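Local coordinates for putative glutaryl-CoA dehydrogenase (Thermus thermophilus, PDB 2EBA), which belongs to the acyl-CoA dehydrogenase family of flavoproteins and holds flavin-adenine dinucleotide in an assembly of four chains, at residues Arg23-Lys28 with Ala52-Leu57; Arg35-Glu40 with Pro44-Pro49. All blocks are in the same frame, centred on the assembly; numbering follows the deposited sequence.

How the contacts relate
Two contacts of similar size illustrate how the same apolar means serve places that differ in exposure rather than in distance from the chain centre. Contact 1 is buried and joins helix 13-29 to the end of helix 48-54; contact 2, its centre about 14 Å from that of contact 1, is partly buried and joins helix 31-39 to segment 44-49, which runs into the same helix 48-54. Neither is bridged by a hydrogen bond. Contact 1 is purely hydrocarbon and aromatic, two phenylalanines and a leucine, whereas contact 2 gathers a proline, a leucine and an exposed histidine round a tryptophan. The two touch where Phe25 CZ packs 4.2 Å from Leu47 CG.

Contact 1: residues Arg23-Lys28 with Ala52-Leu57; sequences RRFLEK and AELGFL
Leu54 sets its two methyls against the ring of Phe25 in different ways. CD1 of Leu54 sits over the middle of one ring face, 4.2 Å from the Phe25 centroid and only 10° off the ring normal, a CH-pi contact. Its other methyl bears on the base of the ring: Leu54 CD2 is 3.3 Å from Phe25 CD2, a tight approach, and also touches CG and CB. A chi1 of 152° swings the Phe25 ring roughly away from its own backbone N and out from helix 13-29 toward Leu54.

Phe56 arrives at the rim of the same ring, its CE2 3.7 Å from Phe25 CE2 and near the Phe25 plane. The two planes make 61° and the pair is oblique, with centroids 5.9 Å apart. Leu54 also rests CB on a face of the Phe56 ring, 3.8 Å above the plane and toward its rim, so one leucine touches both aromatics. Around this cluster, Phe56 packs on Ile78 and Leu26 on Val85, both of helix 72-85.

Between Leu54 and Phe56, Gly55 takes a positive phi and makes two bonds back into the last turn, one of them Gly55 N to Ala52 O (2.9 Å). This Schellman motif ends helix 48-54 and lets residues on both flanks of the glycine pack against helix 13-29, in the helical N-terminal domain of the acyl-CoA dehydrogenase fold.

Contact 2: residues Arg35-Glu40 with Pro44-Pro49; sequences RDWWEE and PTHLIP
His46 NE2 meets the indole of Trp37 at the benzo carbons, 3.4 Å from Trp37 CZ2 and a little farther from CH2, but this is not a hydrogen bond, and none crosses the contact. Trp37 CZ2 lies at the edge of the imidazole, in its plane; the planes stand at 83°, yet the pair as a whole is oblique, with ring centroids 5.4 Å apart. With CG between the backbone N and the carbonyl carbon (chi1 65°), the imidazole folds back toward the tryptophan.

Pro44 lies over one face of the indole. Its CB stands 3.6 Å from the centroid of the Trp37 six-membered ring, 12° off the normal, in a CH-pi contact, and its CG reaches Trp37 CZ3 at 3.5 Å. Leu47 adds a methyl, CD2, 3.7 Å from Trp37 CZ3, while its CD1 lies over a face of the His46 ring. Beyond the two segments, the indole meets the ring of His33, and Pro44 packs on Leu89 of helix 87-107, all within the family's N-terminal domain.

Pro44 and His46 also touch a crystal neighbour, so the imidazole setting may partly reflect the lattice. With no hydrogen bond between the segments, the contact probably rests mainly on dispersion and CH-pi packing.

Contact 1: residues Arg23-Lys28 with Ala52-Leu57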
loop_
_atom_site.group_PDB
_atom_site.type_symbol
_atom_site.label_atom_id
_atom_site.label_comp_id
_atom_site.label_asym_id
_atom_site.label_seq_id
_atom_site.Cartn_x
_atom_site.Cartn_y
_atom_site.Cartn_z
ATOM N N ARG A 23 -21.337 -6.272 -26.726
ATOM C CA ARG A 23 -20.278 -7.284 -26.647
ATOM C C ARG A 23 -20.327 -8.129 -27.946
ATOM O O ARG A 23 -19.264 -8.467 -28.471
ATOM C CB ARG A 23 -20.513 -8.185 -25.403
ATOM C CG ARG A 23 -19.533 -9.360 -25.318
ATOM C CD ARG A 23 -19.322 -10.010 -23.923
ATOM N NE ARG A 23 -19.129 -9.038 -22.847
ATOM C CZ ARG A 23 -18.783 -9.341 -21.591
ATOM N NH1 ARG A 23 -18.573 -10.609 -21.231
ATOM N NH2 ARG A 23 -18.675 -8.379 -20.682
ATOM N N ARG A 24 -21.494 -8.471 -28.491
ATOM C CA ARG A 24 -21.504 -9.265 -29.730
ATOM C C ARG A 24 -20.842 -8.473 -30.865
ATOM O O ARG A 24 -19.996 -8.989 -31.574
ATOM C CB ARG A 24 -22.927 -9.614 -30.182
ATOM C CG ARG A 24 -23.379 -10.914 -29.566
ATOM C CD ARG A 24 -24.622 -11.436 -30.247
ATOM N NE ARG A 24 -25.769 -11.351 -29.348
ATOM C CZ ARG A 24 -26.712 -10.420 -29.417
ATOM N NH1 ARG A 24 -26.642 -9.487 -30.364
ATOM N NH2 ARG A 24 -27.694 -10.397 -28.525
ATOM N N PHE A 25 -21.230 -7.212 -31.037
ATOM C CA PHE A 25 -20.632 -6.407 -32.089
ATOM C C PHE A 25 -19.126 -6.281 -31.936
ATOM O O PHE A 25 -18.389 -6.660 -32.838
ATOM C CB PHE A 25 -21.319 -5.059 -32.114
ATOM C CG PHE A 25 -20.477 -3.959 -32.614
ATOM C CD1 PHE A 25 -19.963 -3.983 -33.916
ATOM C CD2 PHE A 25 -20.171 -2.893 -31.787
ATOM C CE1 PHE A 25 -19.134 -2.945 -34.373
ATOM C CE2 PHE A 25 -19.359 -1.855 -32.238
ATOM C CZ PHE A 25 -18.836 -1.889 -33.538
ATOM N N LEU A 26 -18.682 -5.813 -30.778
ATOM C CA LEU A 26 -17.257 -5.618 -30.534
ATOM C C LEU A 26 -16.375 -6.830 -30.595
ATOM O O LEU A 26 -15.169 -6.742 -30.886
ATOM C CB LEU A 26 -17.066 -5.003 -29.173
ATOM C CG LEU A 26 -17.569 -3.596 -29.161
ATOM C CD1 LEU A 26 -17.810 -3.241 -27.713
ATOM C CD2 LEU A 26 -16.547 -2.687 -29.831
ATOM N N GLU A 27 -16.984 -7.952 -30.261
ATOM C CA GLU A 27 -16.288 -9.207 -30.193
ATOM C C GLU A 27 -16.048 -9.817 -31.537
ATOM O O GLU A 27 -15.093 -10.588 -31.733
ATOM C CB GLU A 27 -17.105 -10.160 -29.359
ATOM C CG GLU A 27 -16.297 -11.260 -28.781
ATOM C CD GLU A 27 -16.644 -11.431 -27.329
ATOM O OE1 GLU A 27 -17.761 -11.907 -27.021
ATOM O OE2 GLU A 27 -15.811 -11.056 -26.486
ATOM N N LYS A 28 -16.914 -9.534 -32.494
ATOM C CA LYS A 28 -16.670 -10.131 -33.768
ATOM C C LYS A 28 -16.010 -9.099 -34.676
ATOM O O LYS A 28 -15.271 -9.460 -35.591
ATOM C CB LYS A 28 -17.959 -10.656 -34.372
ATOM C CG LYS A 28 -18.493 -9.866 -35.525
ATOM C CD LYS A 28 -19.178 -10.868 -36.429
ATOM C CE LYS A 28 -19.865 -10.199 -37.597
ATOM N NZ LYS A 28 -19.866 -11.207 -38.692
ATOM N N ALA A 52 -22.288 4.317 -34.535
ATOM C CA ALA A 52 -23.440 5.175 -34.816
ATOM C C ALA A 52 -24.658 4.284 -34.997
ATOM O O ALA A 52 -25.703 4.503 -34.393
ATOM C CB ALA A 52 -23.186 5.990 -36.068
ATOM N N GLU A 53 -24.501 3.254 -35.815
ATOM C CA GLU A 53 -25.581 2.311 -36.068
ATOM C C GLU A 53 -26.074 1.575 -34.825
ATOM O O GLU A 53 -27.242 1.185 -34.746
ATOM C CB GLU A 53 -25.137 1.300 -37.116
ATOM C CG GLU A 53 -25.403 1.758 -38.516
ATOM C CD GLU A 53 -24.326 1.321 -39.481
ATOM O OE1 GLU A 53 -23.828 0.182 -39.350
ATOM O OE2 GLU A 53 -23.978 2.118 -40.379
ATOM N N LEU A 54 -25.191 1.376 -33.858
ATOM C CA LEU A 54 -25.584 0.692 -32.632
ATOM C C LEU A 54 -26.115 1.661 -31.601
ATOM O O LEU A 54 -26.594 1.248 -30.544
ATOM C CB LEU A 54 -24.416 -0.097 -32.039
ATOM C CG LEU A 54 -24.185 -1.434 -32.733
ATOM C CD1 LEU A 54 -23.432 -1.263 -34.043
ATOM C CD2 LEU A 54 -23.413 -2.311 -31.794
ATOM N N GLY A 55 -26.038 2.952 -31.919
ATOM C CA GLY A 55 -26.524 3.972 -31.006
ATOM C C GLY A 55 -25.581 4.305 -29.879
ATOM O O GLY A 55 -26.009 4.829 -28.850
ATOM N N PHE A 56 -24.299 4.016 -30.082
ATOM C CA PHE A 56 -23.255 4.288 -29.113
ATOM C C PHE A 56 -22.947 5.748 -29.027
ATOM O O PHE A 56 -22.265 6.189 -28.102
ATOM C CB PHE A 56 -21.954 3.634 -29.518
ATOM C CG PHE A 56 -21.909 2.179 -29.279
ATOM C CD1 PHE A 56 -22.995 1.504 -28.736
ATOM C CD2 PHE A 56 -20.744 1.470 -29.576
ATOM C CE1 PHE A 56 -22.925 0.160 -28.483
ATOM C CE2 PHE A 56 -20.660 0.098 -29.325
ATOM C CZ PHE A 56 -21.746 -0.554 -28.778
ATOM N N LEU A 57 -23.397 6.513 -30.007
ATOM C CA LEU A 57 -23.057 7.903 -29.984
ATOM C C LEU A 57 -24.102 8.789 -29.356
ATOM O O LEU A 57 -25.160 9.079 -29.969
ATOM C CB LEU A 57 -22.749 8.320 -31.394
ATOM C CG LEU A 57 -21.283 8.058 -31.817
ATOM C CD1 LEU A 57 -20.636 6.789 -31.167
ATOM C CD2 LEU A 57 -21.278 7.887 -33.352
#

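Contact 2: residues Arg35-Glu40 with Pro44-Pro49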
loop_
_atom_site.group_PDB
_atom_site.type_symbol
_atom_site.label_atom_id
_atom_site.label_comp_id
_atom_site.label_asym_id
_atom_site.label_seq_id
_atom_site.Cartn_x
_atom_site.Cartn_y
_atom_site.Cartn_z
ATOM N N ARG A 35 -5.302 -5.786 -31.235
ATOM C CA ARG A 35 -3.853 -5.942 -31.100
ATOM C C ARG A 35 -3.197 -5.118 -32.184
ATOM O O ARG A 35 -2.626 -4.062 -31.921
ATOM C CB ARG A 35 -3.418 -7.390 -31.294
ATOM C CG ARG A 35 -2.977 -8.106 -30.042
ATOM C CD ARG A 35 -4.021 -9.108 -29.588
ATOM N NE ARG A 35 -3.400 -10.368 -29.194
ATOM C CZ ARG A 35 -4.068 -11.496 -28.967
ATOM N NH1 ARG A 35 -5.392 -11.525 -29.098
ATOM N NH2 ARG A 35 -3.408 -12.595 -28.613
ATOM N N ASP A 36 -3.284 -5.604 -33.417
ATOM C CA ASP A 36 -2.701 -4.925 -34.556
ATOM C C ASP A 36 -2.951 -3.421 -34.570
ATOM O O ASP A 36 -2.015 -2.651 -34.762
ATOM C CB ASP A 36 -3.218 -5.569 -35.829
ATOM C CG ASP A 36 -2.983 -7.070 -35.841
ATOM O OD1 ASP A 36 -2.175 -7.545 -35.005
ATOM O OD2 ASP A 36 -3.586 -7.786 -36.658
ATOM N N TRP A 37 -4.180 -2.981 -34.367
ATOM C CA TRP A 37 -4.411 -1.549 -34.398
ATOM C C TRP A 37 -3.643 -0.792 -33.295
ATOM O O TRP A 37 -3.074 0.271 -33.568
ATOM C CB TRP A 37 -5.902 -1.250 -34.295
ATOM C CG TRP A 37 -6.734 -1.835 -35.401
ATOM C CD1 TRP A 37 -6.341 -2.141 -36.692
ATOM C CD2 TRP A 37 -8.141 -2.100 -35.347
ATOM N NE1 TRP A 37 -7.425 -2.572 -37.427
ATOM C CE2 TRP A 37 -8.541 -2.554 -36.629
ATOM C CE3 TRP A 37 -9.112 -1.991 -34.337
ATOM C CZ2 TRP A 37 -9.869 -2.904 -36.923
ATOM C CZ3 TRP A 37 -10.422 -2.337 -34.629
ATOM C CH2 TRP A 37 -10.787 -2.791 -35.911
ATOM N N TRP A 38 -3.623 -1.325 -32.067
ATOM C CA TRP A 38 -2.916 -0.686 -30.953
ATOM C C TRP A 38 -1.432 -0.657 -31.360
ATOM O O TRP A 38 -0.758 0.382 -31.277
ATOM C CB TRP A 38 -3.084 -1.511 -29.678
ATOM C CG TRP A 38 -2.629 -0.820 -28.458
ATOM C CD1 TRP A 38 -3.361 0.031 -27.675
ATOM C CD2 TRP A 38 -1.301 -0.803 -27.934
ATOM N NE1 TRP A 38 -2.570 0.577 -26.691
ATOM C CE2 TRP A 38 -1.293 0.084 -26.828
ATOM C CE3 TRP A 38 -0.101 -1.443 -28.295
ATOM C CZ2 TRP A 38 -0.144 0.355 -26.082
ATOM C CZ3 TRP A 38 1.041 -1.182 -27.555
ATOM C CH2 TRP A 38 1.010 -0.286 -26.458
ATOM N N GLU A 39 -0.961 -1.815 -31.819
ATOM C CA GLU A 39 0.413 -2.007 -32.259
ATOM C C GLU A 39 0.836 -0.991 -33.323
ATOM O O GLU A 39 1.864 -0.334 -33.161
ATOM C CB GLU A 39 0.544 -3.403 -32.822
ATOM C CG GLU A 39 1.741 -4.163 -32.427
ATOM C CD GLU A 39 1.602 -5.622 -32.790
ATOM O OE1 GLU A 39 0.558 -6.217 -32.386
ATOM O OE2 GLU A 39 2.521 -6.156 -33.446
ATOM N N GLU A 40 0.083 -0.874 -34.422
ATOM C CA GLU A 40 0.470 0.092 -35.447
ATOM C C GLU A 40 -0.009 1.495 -35.090
ATOM O O GLU A 40 0.141 2.429 -35.860
ATOM C CB GLU A 40 -0.020 -0.338 -36.837
ATOM C CG GLU A 40 -1.458 -0.795 -36.925
ATOM C CD GLU A 40 -1.588 -2.029 -37.797
ATOM O OE1 GLU A 40 -0.835 -3.000 -37.570
ATOM O OE2 GLU A 40 -2.437 -2.036 -38.706
ATOM N N PRO A 44 -9.445 2.751 -35.620
ATOM C CA PRO A 44 -10.302 2.202 -36.674
ATOM C C PRO A 44 -11.500 3.076 -37.018
ATOM O O PRO A 44 -12.592 2.859 -36.505
ATOM C CB PRO A 44 -10.714 0.857 -36.102
ATOM C CG PRO A 44 -10.811 1.172 -34.625
ATOM C CD PRO A 44 -9.572 1.971 -34.376
ATOM N N THR A 45 -11.298 4.051 -37.898
ATOM C CA THR A 45 -12.372 4.955 -38.288
ATOM C C THR A 45 -13.608 4.253 -38.826
ATOM O O THR A 45 -14.729 4.697 -38.590
ATOM C CB THR A 45 -11.886 5.995 -39.343
ATOM O OG1 THR A 45 -11.410 5.325 -40.521
ATOM C CG2 THR A 45 -10.769 6.833 -38.767
ATOM N N HIS A 46 -13.419 3.150 -39.548
ATOM C CA HIS A 46 -14.534 2.403 -40.127
ATOM C C HIS A 46 -15.459 1.836 -39.043
ATOM O O HIS A 46 -16.481 1.215 -39.352
ATOM C CB HIS A 46 -14.013 1.238 -40.940
ATOM C CG HIS A 46 -13.311 0.210 -40.101
ATOM N ND1 HIS A 46 -13.712 -1.104 -40.039
ATOM C CD2 HIS A 46 -12.279 0.327 -39.247
ATOM C CE1 HIS A 46 -12.945 -1.755 -39.178
ATOM N NE2 HIS A 46 -12.062 -0.912 -38.679
ATOM N N LEU A 47 -15.103 2.011 -37.778
ATOM C CA LEU A 47 -15.956 1.473 -36.762
ATOM C C LEU A 47 -16.881 2.569 -36.250
ATOM O O LEU A 47 -17.877 2.268 -35.581
ATOM C CB LEU A 47 -15.080 0.866 -35.688
ATOM C CG LEU A 47 -15.258 -0.624 -35.305
ATOM C CD1 LEU A 47 -15.584 -1.515 -36.528
ATOM C CD2 LEU A 47 -13.940 -1.117 -34.688
ATOM N N ILE A 48 -16.568 3.822 -36.564
ATOM C CA ILE A 48 -17.405 4.929 -36.142
ATOM C C ILE A 48 -18.828 4.770 -36.727
ATOM O O ILE A 48 -19.820 4.964 -36.020
ATOM C CB ILE A 48 -16.805 6.240 -36.598
ATOM C CG1 ILE A 48 -15.454 6.407 -35.908
ATOM C CG2 ILE A 48 -17.745 7.388 -36.316
ATOM C CD1 ILE A 48 -14.626 7.492 -36.463
ATOM N N PRO A 49 -18.927 4.440 -38.018
ATOM C CA PRO A 49 -20.290 4.280 -38.524
ATOM C C PRO A 49 -20.973 3.101 -37.820
ATOM O O PRO A 49 -22.201 3.137 -37.605
ATOM C CB PRO A 49 -20.103 4.032 -40.041
ATOM C CG PRO A 49 -18.586 4.147 -40.266
ATOM C CD PRO A 49 -18.026 4.875 -39.103
#